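Local coordinates for probable oxidoreductase protein (Rhizobium etli, PDB 4FB5) that probably acts as a nucleotide-dependent oxidoreductase of the GFO/IDH/MocA family, pairing a Rossmann-fold domain with a C-terminal sheet domain, at residues V212-V225 with S363-V377. Sequence-based numbering, arbitrary orientation.
Sequences VHPLSLLWYLFGHV and SIVTFKDGLRIEKSV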
ATOM      1  N   VAL A 212     -21.781  -3.247 -15.925  1.00 37.30           N
ATOM      2  CA  VAL A 212     -22.802  -4.092 -15.310  1.00 35.87           C
ATOM      3  C   VAL A 212     -22.359  -4.681 -13.970  1.00 35.34           C
ATOM      4  O   VAL A 212     -23.177  -4.828 -13.037  1.00 35.45           O
ATOM      5  CB  VAL A 212     -23.348  -5.170 -16.304  1.00 35.96           C
ATOM      6  CG1 VAL A 212     -24.060  -4.492 -17.433  1.00 34.46           C
ATOM      7  CG2 VAL A 212     -22.232  -6.021 -16.899  1.00 36.39           C
ATOM      8  N   HIS A 213     -21.069  -4.995 -13.856  1.00 34.00           N
ATOM      9  CA  HIS A 213     -20.527  -5.423 -12.582  1.00 33.44           C
ATOM     10  C   HIS A 213     -20.631  -4.330 -11.502  1.00 33.16           C
ATOM     11  O   HIS A 213     -21.269  -4.528 -10.446  1.00 33.70           O
ATOM     12  CB  HIS A 213     -19.097  -5.886 -12.764  1.00 32.74           C
ATOM     13  CG  HIS A 213     -18.984  -7.161 -13.514  1.00 33.58           C
ATOM     14  ND1 HIS A 213     -19.572  -8.332 -13.080  1.00 36.90           N
ATOM     15  CD2 HIS A 213     -18.341  -7.463 -14.664  1.00 34.45           C
ATOM     16  CE1 HIS A 213     -19.316  -9.296 -13.945  1.00 36.27           C
ATOM     17  NE2 HIS A 213     -18.569  -8.795 -14.914  1.00 36.84           N
ATOM     18  N   PRO A 214     -19.985  -3.176 -11.733  1.00 32.49           N
ATOM     19  CA  PRO A 214     -20.164  -2.142 -10.722  1.00 32.24           C
ATOM     20  C   PRO A 214     -21.641  -1.826 -10.460  1.00 32.74           C
ATOM     21  O   PRO A 214     -22.017  -1.619  -9.318  1.00 32.35           O
ATOM     22  CB  PRO A 214     -19.401  -0.936 -11.290  1.00 32.21           C
ATOM     23  CG  PRO A 214     -18.795  -1.355 -12.587  1.00 31.49           C
ATOM     24  CD  PRO A 214     -18.886  -2.859 -12.657  1.00 32.02           C
ATOM     25  N   LEU A 215     -22.493  -1.808 -11.486  1.00 33.55           N
ATOM     26  CA  LEU A 215     -23.915  -1.599 -11.187  1.00 34.10           C
ATOM     27  C   LEU A 215     -24.465  -2.784 -10.414  1.00 34.43           C
ATOM     28  O   LEU A 215     -25.257  -2.597  -9.476  1.00 35.07           O
ATOM     29  CB  LEU A 215     -24.779  -1.404 -12.417  1.00 34.23           C
ATOM     30  CG  LEU A 215     -24.423  -0.385 -13.464  1.00 35.76           C
ATOM     31  CD1 LEU A 215     -25.520  -0.491 -14.475  1.00 35.88           C
ATOM     32  CD2 LEU A 215     -24.325   1.032 -12.898  1.00 36.51           C
ATOM     33  N   SER A 216     -24.058  -3.996 -10.768  1.00 33.83           N
ATOM     34  CA  SER A 216     -24.516  -5.095  -9.963  1.00 34.20           C
ATOM     35  C   SER A 216     -24.086  -4.839  -8.535  1.00 35.09           C
ATOM     36  O   SER A 216     -24.851  -5.123  -7.605  1.00 35.36           O
ATOM     37  CB  SER A 216     -24.051  -6.450 -10.482  1.00 33.94           C
ATOM     38  OG  SER A 216     -22.710  -6.749 -10.157  1.00 35.28           O
ATOM     39  N   LEU A 217     -22.901  -4.241  -8.333  1.00 35.50           N
ATOM     40  CA  LEU A 217     -22.514  -3.968  -6.948  1.00 36.40           C
ATOM     41  C   LEU A 217     -23.365  -2.887  -6.280  1.00 36.27           C
ATOM     42  O   LEU A 217     -23.807  -3.068  -5.141  1.00 35.70           O
ATOM     43  CB  LEU A 217     -21.020  -3.684  -6.788  1.00 37.50           C
ATOM     44  CG  LEU A 217     -20.070  -4.860  -7.066  1.00 40.47           C
ATOM     45  CD1 LEU A 217     -18.651  -4.304  -7.184  1.00 43.14           C
ATOM     46  CD2 LEU A 217     -20.160  -5.987  -6.011  1.00 39.15           C
ATOM     47  N   LEU A 218     -23.611  -1.778  -6.987  1.00 36.00           N
ATOM     48  CA  LEU A 218     -24.449  -0.742  -6.435  1.00 36.27           C
ATOM     49  C   LEU A 218     -25.850  -1.310  -6.132  1.00 37.13           C
ATOM     50  O   LEU A 218     -26.549  -0.818  -5.213  1.00 36.78           O
ATOM     51  CB  LEU A 218     -24.501   0.473  -7.352  1.00 35.85           C
ATOM     52  CG  LEU A 218     -23.123   1.096  -7.636  1.00 38.14           C
ATOM     53  CD1 LEU A 218     -23.211   2.360  -8.380  1.00 36.16           C
ATOM     54  CD2 LEU A 218     -22.314   1.342  -6.386  1.00 38.55           C
ATOM     55  N   TRP A 219     -26.224  -2.369  -6.862  1.00 36.90           N
ATOM     56  CA  TRP A 219     -27.545  -2.902  -6.748  1.00 37.02           C
ATOM     57  C   TRP A 219     -27.599  -3.622  -5.443  1.00 37.19           C
ATOM     58  O   TRP A 219     -28.428  -3.332  -4.587  1.00 37.75           O
ATOM     59  CB  TRP A 219     -27.874  -3.873  -7.881  1.00 36.84           C
ATOM     60  CG  TRP A 219     -29.128  -4.588  -7.580  1.00 38.85           C
ATOM     61  CD1 TRP A 219     -30.396  -4.068  -7.649  1.00 41.38           C
ATOM     62  CD2 TRP A 219     -29.277  -5.931  -7.051  1.00 39.84           C
ATOM     63  NE1 TRP A 219     -31.327  -5.006  -7.230  1.00 40.49           N
ATOM     64  CE2 TRP A 219     -30.673  -6.161  -6.878  1.00 40.30           C
ATOM     65  CE3 TRP A 219     -28.383  -6.977  -6.776  1.00 38.04           C
ATOM     66  CZ2 TRP A 219     -31.188  -7.391  -6.423  1.00 38.01           C
ATOM     67  CZ3 TRP A 219     -28.900  -8.207  -6.325  1.00 38.53           C
ATOM     68  CH2 TRP A 219     -30.294  -8.388  -6.141  1.00 39.09           C
ATOM     69  N   TYR A 220     -26.694  -4.578  -5.300  1.00 37.74           N
ATOM     70  CA  TYR A 220     -26.534  -5.387  -4.082  1.00 36.84           C
ATOM     71  C   TYR A 220     -26.483  -4.563  -2.811  1.00 36.99           C
ATOM     72  O   TYR A 220     -27.114  -4.907  -1.815  1.00 37.54           O
ATOM     73  CB  TYR A 220     -25.243  -6.138  -4.191  1.00 35.88           C
ATOM     74  CG  TYR A 220     -25.023  -7.124  -3.112  1.00 35.39           C
ATOM     75  CD1 TYR A 220     -25.906  -8.202  -2.931  1.00 34.94           C
ATOM     76  CD2 TYR A 220     -23.911  -7.023  -2.284  1.00 31.65           C
ATOM     77  CE1 TYR A 220     -25.682  -9.126  -1.923  1.00 34.58           C
ATOM     78  CE2 TYR A 220     -23.689  -7.918  -1.287  1.00 31.37           C
ATOM     79  CZ  TYR A 220     -24.564  -8.972  -1.107  1.00 34.48           C
ATOM     80  OH  TYR A 220     -24.322  -9.868  -0.099  1.00 37.30           O
ATOM     81  N   LEU A 221     -25.725  -3.474  -2.862  1.00 37.18           N
ATOM     82  CA  LEU A 221     -25.505  -2.607  -1.714  1.00 37.25           C
ATOM     83  C   LEU A 221     -26.640  -1.583  -1.465  1.00 38.27           C
ATOM     84  O   LEU A 221     -26.971  -1.285  -0.306  1.00 38.26           O
ATOM     85  CB  LEU A 221     -24.185  -1.861  -1.905  1.00 36.90           C
ATOM     86  CG  LEU A 221     -22.940  -2.727  -1.731  1.00 36.12           C
ATOM     87  CD1 LEU A 221     -21.655  -1.965  -2.104  1.00 35.35           C
ATOM     88  CD2 LEU A 221     -22.869  -3.207  -0.313  1.00 34.14           C
ATOM     89  N   PHE A 222     -27.218  -1.045  -2.542  1.00 38.23           N
ATOM     90  CA  PHE A 222     -28.110   0.089  -2.436  1.00 39.02           C
ATOM     91  C   PHE A 222     -29.419  -0.139  -3.172  1.00 39.73           C
ATOM     92  O   PHE A 222     -30.467  -0.357  -2.563  1.00 40.47           O
ATOM     93  CB  PHE A 222     -27.405   1.350  -2.952  1.00 39.22           C
ATOM     94  CG  PHE A 222     -26.157   1.705  -2.170  1.00 38.72           C
ATOM     95  CD1 PHE A 222     -26.242   2.013  -0.815  1.00 37.60           C
ATOM     96  CD2 PHE A 222     -24.895   1.667  -2.782  1.00 37.65           C
ATOM     97  CE1 PHE A 222     -25.096   2.316  -0.087  1.00 38.35           C
ATOM     98  CE2 PHE A 222     -23.740   1.956  -2.085  1.00 37.34           C
ATOM     99  CZ  PHE A 222     -23.826   2.287  -0.734  1.00 38.75           C
ATOM    100  N   GLY A 223     -29.341  -0.058  -4.487  1.00 39.88           N
ATOM    101  CA  GLY A 223     -30.381  -0.517  -5.341  1.00 39.22           C
ATOM    102  C   GLY A 223     -30.087   0.016  -6.720  1.00 39.87           C
ATOM    103  O   GLY A 223     -28.923   0.308  -7.055  1.00 39.79           O
ATOM    104  N   HIS A 224     -31.150   0.121  -7.513  1.00 39.78           N
ATOM    105  CA  HIS A 224     -31.070   0.461  -8.913  1.00 40.07           C
ATOM    106  C   HIS A 224     -30.765   1.945  -9.203  1.00 40.61           C
ATOM    107  O   HIS A 224     -30.786   2.780  -8.317  1.00 40.53           O
ATOM    108  CB  HIS A 224     -32.338  -0.012  -9.606  1.00 39.68           C
ATOM    109  CG  HIS A 224     -32.363  -1.485  -9.868  1.00 38.98           C
ATOM    110  ND1 HIS A 224     -31.481  -2.105 -10.731  1.00 38.24           N
ATOM    111  CD2 HIS A 224     -33.175  -2.463  -9.396  1.00 39.26           C
ATOM    112  CE1 HIS A 224     -31.737  -3.401 -10.772  1.00 38.62           C
ATOM    113  NE2 HIS A 224     -32.770  -3.644  -9.978  1.00 40.99           N
ATOM    114  N   VAL A 225     -30.450   2.256 -10.450  1.00 41.22           N
ATOM    115  CA  VAL A 225     -29.977   3.590 -10.814  1.00 42.45           C
ATOM    116  C   VAL A 225     -31.136   4.439 -11.343  1.00 43.52           C
ATOM    117  O   VAL A 225     -32.034   3.921 -12.024  1.00 44.69           O
ATOM    118  CB  VAL A 225     -28.891   3.438 -11.883  1.00 41.40           C
ATOM    119  CG1 VAL A 225     -28.421   4.737 -12.336  1.00 41.08           C
ATOM    120  CG2 VAL A 225     -27.745   2.724 -11.282  1.00 43.32           C
ATOM    121  N   SER A 363     -28.945 -14.810  -2.326  1.00 66.66           N
ATOM    122  CA  SER A 363     -28.468 -13.530  -2.854  1.00 65.11           C
ATOM    123  C   SER A 363     -28.018 -13.712  -4.283  1.00 63.39           C
ATOM    124  O   SER A 363     -26.846 -13.830  -4.572  1.00 64.21           O
ATOM    125  CB  SER A 363     -27.346 -12.932  -2.008  1.00 64.92           C
ATOM    126  OG  SER A 363     -26.102 -13.484  -2.385  1.00 66.34           O
ATOM    127  N   ILE A 364     -28.964 -13.738  -5.187  1.00 60.83           N
ATOM    128  CA  ILE A 364     -28.621 -13.967  -6.539  1.00 58.76           C
ATOM    129  C   ILE A 364     -29.113 -12.790  -7.338  1.00 57.12           C
ATOM    130  O   ILE A 364     -29.827 -11.935  -6.814  1.00 57.34           O
ATOM    131  CB  ILE A 364     -29.235 -15.277  -6.990  1.00 59.04           C
ATOM    132  CG1 ILE A 364     -28.260 -15.978  -7.887  1.00 60.09           C
ATOM    133  CG2 ILE A 364     -30.577 -15.082  -7.691  1.00 59.78           C
ATOM    134  CD1 ILE A 364     -28.166 -17.382  -7.552  1.00 63.49           C
ATOM    135  N   VAL A 365     -28.714 -12.708  -8.590  1.00 55.01           N
ATOM    136  CA  VAL A 365     -29.277 -11.679  -9.439  1.00 53.27           C
ATOM    137  C   VAL A 365     -30.154 -12.373 -10.459  1.00 52.46           C
ATOM    138  O   VAL A 365     -29.715 -13.315 -11.131  1.00 52.19           O
ATOM    139  CB  VAL A 365     -28.209 -10.839 -10.118  1.00 53.14           C
ATOM    140  CG1 VAL A 365     -28.842  -9.763 -10.972  1.00 51.34           C
ATOM    141  CG2 VAL A 365     -27.293 -10.240  -9.081  1.00 52.11           C
ATOM    142  N   THR A 366     -31.406 -11.931 -10.514  1.00 50.95           N
ATOM    143  CA  THR A 366     -32.411 -12.566 -11.329  1.00 49.93           C
ATOM    144  C   THR A 366     -32.540 -11.761 -12.566  1.00 49.38           C
ATOM    145  O   THR A 366     -32.244 -10.552 -12.593  1.00 49.80           O
ATOM    146  CB  THR A 366     -33.839 -12.440 -10.743  1.00 50.25           C
ATOM    147  OG1 THR A 366     -34.207 -11.046 -10.715  1.00 50.12           O
ATOM    148  CG2 THR A 366     -33.946 -13.059  -9.376  1.00 48.86           C
ATOM    149  N   PHE A 367     -33.109 -12.415 -13.558  1.00 47.99           N
ATOM    150  CA  PHE A 367     -33.459 -11.771 -14.781  1.00 47.25           C
ATOM    151  C   PHE A 367     -34.261 -10.528 -14.563  1.00 46.44           C
ATOM    152  O   PHE A 367     -34.204  -9.610 -15.371  1.00 46.14           O
ATOM    153  CB  PHE A 367     -34.205 -12.753 -15.666  1.00 47.70           C
ATOM    154  CG  PHE A 367     -33.299 -13.724 -16.383  1.00 49.03           C
ATOM    155  CD1 PHE A 367     -33.646 -14.216 -17.638  1.00 48.86           C
ATOM    156  CD2 PHE A 367     -32.087 -14.138 -15.803  1.00 48.69           C
ATOM    157  CE1 PHE A 367     -32.818 -15.114 -18.296  1.00 49.94           C
ATOM    158  CE2 PHE A 367     -31.261 -15.036 -16.440  1.00 49.95           C
ATOM    159  CZ  PHE A 367     -31.616 -15.527 -17.699  1.00 50.19           C
ATOM    160  N   LYS A 368     -35.004 -10.488 -13.473  1.00 46.30           N
ATOM    161  CA  LYS A 368     -35.811  -9.325 -13.223  1.00 46.75           C
ATOM    162  C   LYS A 368     -34.900  -8.156 -12.874  1.00 45.95           C
ATOM    163  O   LYS A 368     -35.043  -7.073 -13.418  1.00 46.29           O
ATOM    164  CB  LYS A 368     -36.826  -9.580 -12.102  1.00 47.87           C
ATOM    165  CG  LYS A 368     -37.824  -8.395 -11.916  1.00 50.75           C
ATOM    166  CD  LYS A 368     -38.663  -8.556 -10.653  1.00 55.89           C
ATOM    167  CE  LYS A 368     -39.664  -7.404 -10.552  1.00 58.30           C
ATOM    168  NZ  LYS A 368     -40.309  -7.364  -9.192  1.00 59.93           N
ATOM    169  N   ASP A 369     -33.940  -8.393 -11.981  1.00 45.39           N
ATOM    170  CA  ASP A 369     -33.002  -7.361 -11.583  1.00 44.26           C
ATOM    171  C   ASP A 369     -31.911  -7.077 -12.629  1.00 43.49           C
ATOM    172  O   ASP A 369     -31.486  -5.916 -12.791  1.00 42.42           O
ATOM    173  CB  ASP A 369     -32.428  -7.708 -10.237  1.00 44.70           C
ATOM    174  CG  ASP A 369     -33.413  -7.432  -9.102  1.00 45.87           C
ATOM    175  OD1 ASP A 369     -34.004  -6.323  -9.098  1.00 42.73           O
ATOM    176  OD2 ASP A 369     -33.568  -8.320  -8.218  1.00 47.88           O
ATOM    177  N   GLY A 370     -31.512  -8.117 -13.367  1.00 42.33           N
ATOM    178  CA  GLY A 370     -30.555  -7.942 -14.449  1.00 41.60           C
ATOM    179  C   GLY A 370     -31.108  -7.078 -15.562  1.00 41.39           C
ATOM    180  O   GLY A 370     -30.398  -6.208 -16.133  1.00 40.91           O
ATOM    181  N   LEU A 371     -32.381  -7.308 -15.889  1.00 40.65           N
ATOM    182  CA  LEU A 371     -33.007  -6.528 -16.951  1.00 40.24           C
ATOM    183  C   LEU A 371     -33.061  -5.091 -16.520  1.00 38.82           C
ATOM    184  O   LEU A 371     -32.838  -4.136 -17.291  1.00 37.77           O
ATOM    185  CB  LEU A 371     -34.443  -6.999 -17.242  1.00 41.03           C
ATOM    186  CG  LEU A 371     -35.090  -6.054 -18.288  1.00 43.22           C
ATOM    187  CD1 LEU A 371     -34.679  -6.356 -19.740  1.00 43.50           C
ATOM    188  CD2 LEU A 371     -36.592  -5.962 -18.148  1.00 43.66           C
ATOM    189  N   ARG A 372     -33.396  -4.934 -15.254  1.00 38.00           N
ATOM    190  CA  ARG A 372     -33.451  -3.578 -14.736  1.00 37.57           C
ATOM    191  C   ARG A 372     -32.041  -2.924 -14.830  1.00 36.31           C
ATOM    192  O   ARG A 372     -31.933  -1.769 -15.231  1.00 35.98           O
ATOM    193  CB  ARG A 372     -34.159  -3.526 -13.347  1.00 37.08           C
ATOM    194  CG  ARG A 372     -34.248  -2.136 -12.701  1.00 37.20           C
ATOM    195  CD  ARG A 372     -34.830  -1.093 -13.566  1.00 37.68           C
ATOM    196  NE  ARG A 372     -34.895   0.193 -12.874  1.00 43.74           N
ATOM    197  CZ  ARG A 372     -33.984   1.173 -12.967  1.00 46.97           C
ATOM    198  NH1 ARG A 372     -32.879   1.047 -13.721  1.00 48.30           N
ATOM    199  NH2 ARG A 372     -34.184   2.306 -12.309  1.00 44.69           N
ATOM    200  N   ILE A 373     -30.998  -3.689 -14.501  1.00 36.18           N
ATOM    201  CA  ILE A 373     -29.612  -3.240 -14.647  1.00 37.07           C
ATOM    202  C   ILE A 373     -29.280  -2.876 -16.103  1.00 38.42           C
ATOM    203  O   ILE A 373     -28.723  -1.771 -16.386  1.00 38.18           O
ATOM    204  CB  ILE A 373     -28.609  -4.263 -14.090  1.00 36.75           C
ATOM    205  CG1 ILE A 373     -28.442  -4.036 -12.578  1.00 36.22           C
ATOM    206  CG2 ILE A 373     -27.264  -4.117 -14.785  1.00 34.34           C
ATOM    207  CD1 ILE A 373     -28.015  -5.265 -11.775  1.00 33.39           C
ATOM    208  N   GLU A 374     -29.674  -3.748 -17.028  1.00 38.46           N
ATOM    209  CA  GLU A 374     -29.446  -3.425 -18.405  1.00 39.77           C
ATOM    210  C   GLU A 374     -30.247  -2.246 -18.861  1.00 40.03           C
ATOM    211  O   GLU A 374     -29.770  -1.445 -19.689  1.00 41.51           O
ATOM    212  CB  GLU A 374     -29.644  -4.627 -19.281  1.00 40.72           C
ATOM    213  CG  GLU A 374     -28.534  -5.647 -18.971  1.00 44.65           C
ATOM    214  CD  GLU A 374     -28.550  -6.838 -19.874  1.00 46.74           C
ATOM    215  OE1 GLU A 374     -28.822  -6.610 -21.070  1.00 47.39           O
ATOM    216  OE2 GLU A 374     -28.286  -7.979 -19.380  1.00 47.72           O
ATOM    217  N   LYS A 375     -31.432  -2.067 -18.307  1.00 40.16           N
ATOM    218  CA  LYS A 375     -32.137  -0.810 -18.570  1.00 40.33           C
ATOM    219  C   LYS A 375     -31.230   0.406 -18.295  1.00 39.64           C
ATOM    220  O   LYS A 375     -31.082   1.303 -19.154  1.00 40.00           O
ATOM    221  CB  LYS A 375     -33.426  -0.720 -17.746  1.00 41.31           C
ATOM    222  CG  LYS A 375     -34.422   0.255 -18.332  1.00 42.36           C
ATOM    223  CD  LYS A 375     -35.756   0.172 -17.676  1.00 44.27           C
ATOM    224  CE  LYS A 375     -36.554   1.384 -18.160  1.00 48.36           C
ATOM    225  NZ  LYS A 375     -37.270   2.046 -17.016  1.00 51.56           N
ATOM    226  N   SER A 376     -30.583   0.424 -17.122  1.00 38.41           N
ATOM    227  CA  SER A 376     -29.634   1.531 -16.816  1.00 37.59           C
ATOM    228  C   SER A 376     -28.478   1.660 -17.820  1.00 36.37           C
ATOM    229  O   SER A 376     -28.083   2.752 -18.154  1.00 35.06           O
ATOM    230  CB  SER A 376     -29.129   1.425 -15.393  1.00 37.91           C
ATOM    231  OG  SER A 376     -30.114   0.809 -14.551  1.00 41.15           O
ATOM    232  N   VAL A 377     -27.972   0.533 -18.324  1.00 35.68           N
ATOM    233  CA  VAL A 377     -26.954   0.584 -19.340  1.00 35.32           C
ATOM    234  C   VAL A 377     -27.438   1.327 -20.578  1.00 36.07           C
ATOM    235  O   VAL A 377     -26.756   2.264 -21.060  1.00 35.72           O
ATOM    236  CB  VAL A 377     -26.428  -0.808 -19.729  1.00 35.64           C
ATOM    237  CG1 VAL A 377     -25.320  -0.666 -20.753  1.00 33.62           C
ATOM    238  CG2 VAL A 377     -25.918  -1.544 -18.505  1.00 33.15           C
TER
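His224 NE2 donates to Asp369 OD1 over 3.1 Å, nearly straight (168°); the oxygen lies in the imidazole plane but is met on its anti side, 30° out of the carboxylate plane. The imidazole lies between Trp219 CD1, offset toward the rim of one face, and Arg372 CG, a CH-pi contact over the opposite face's centre. The guanidinium, nearly parallel to the imidazole with His224 CB over one face, reaches strand 225-233, where Arg372 NH2 bonds Val225 O at 2.7 Å. Replacing His224 by alanine would probably leave Asp369 OD1 without this donor and a gap between Trp219 and Arg372. The Asp369 carboxylate lies obliquely across the Trp219 indole, OD2 nearest CZ2, and Val365 CG2 packs at Trp219 CZ3. Ile373 is a knob among Val212, Leu215, Ser216 and Trp219: placed anti to the backbone N, Ile373 CG2 turns to Leu215 CD1 (4.0 Å), while Ile373 CD1 reaches Ser216 CA (3.9 Å). Thr366 OG1, at the helix N-cap, accepts from Asp369 N at 3.0 Å. The axes of 212-221 and 367-377 approach to 10.2 Å, N-to-C directions 122° apart. Leu218 packs helix 206-221 on strands 175-183 and 254-261, and Phe367 sets helix 367-385 on helix 131-143, joining the mixed-sheet and Rossmann parts.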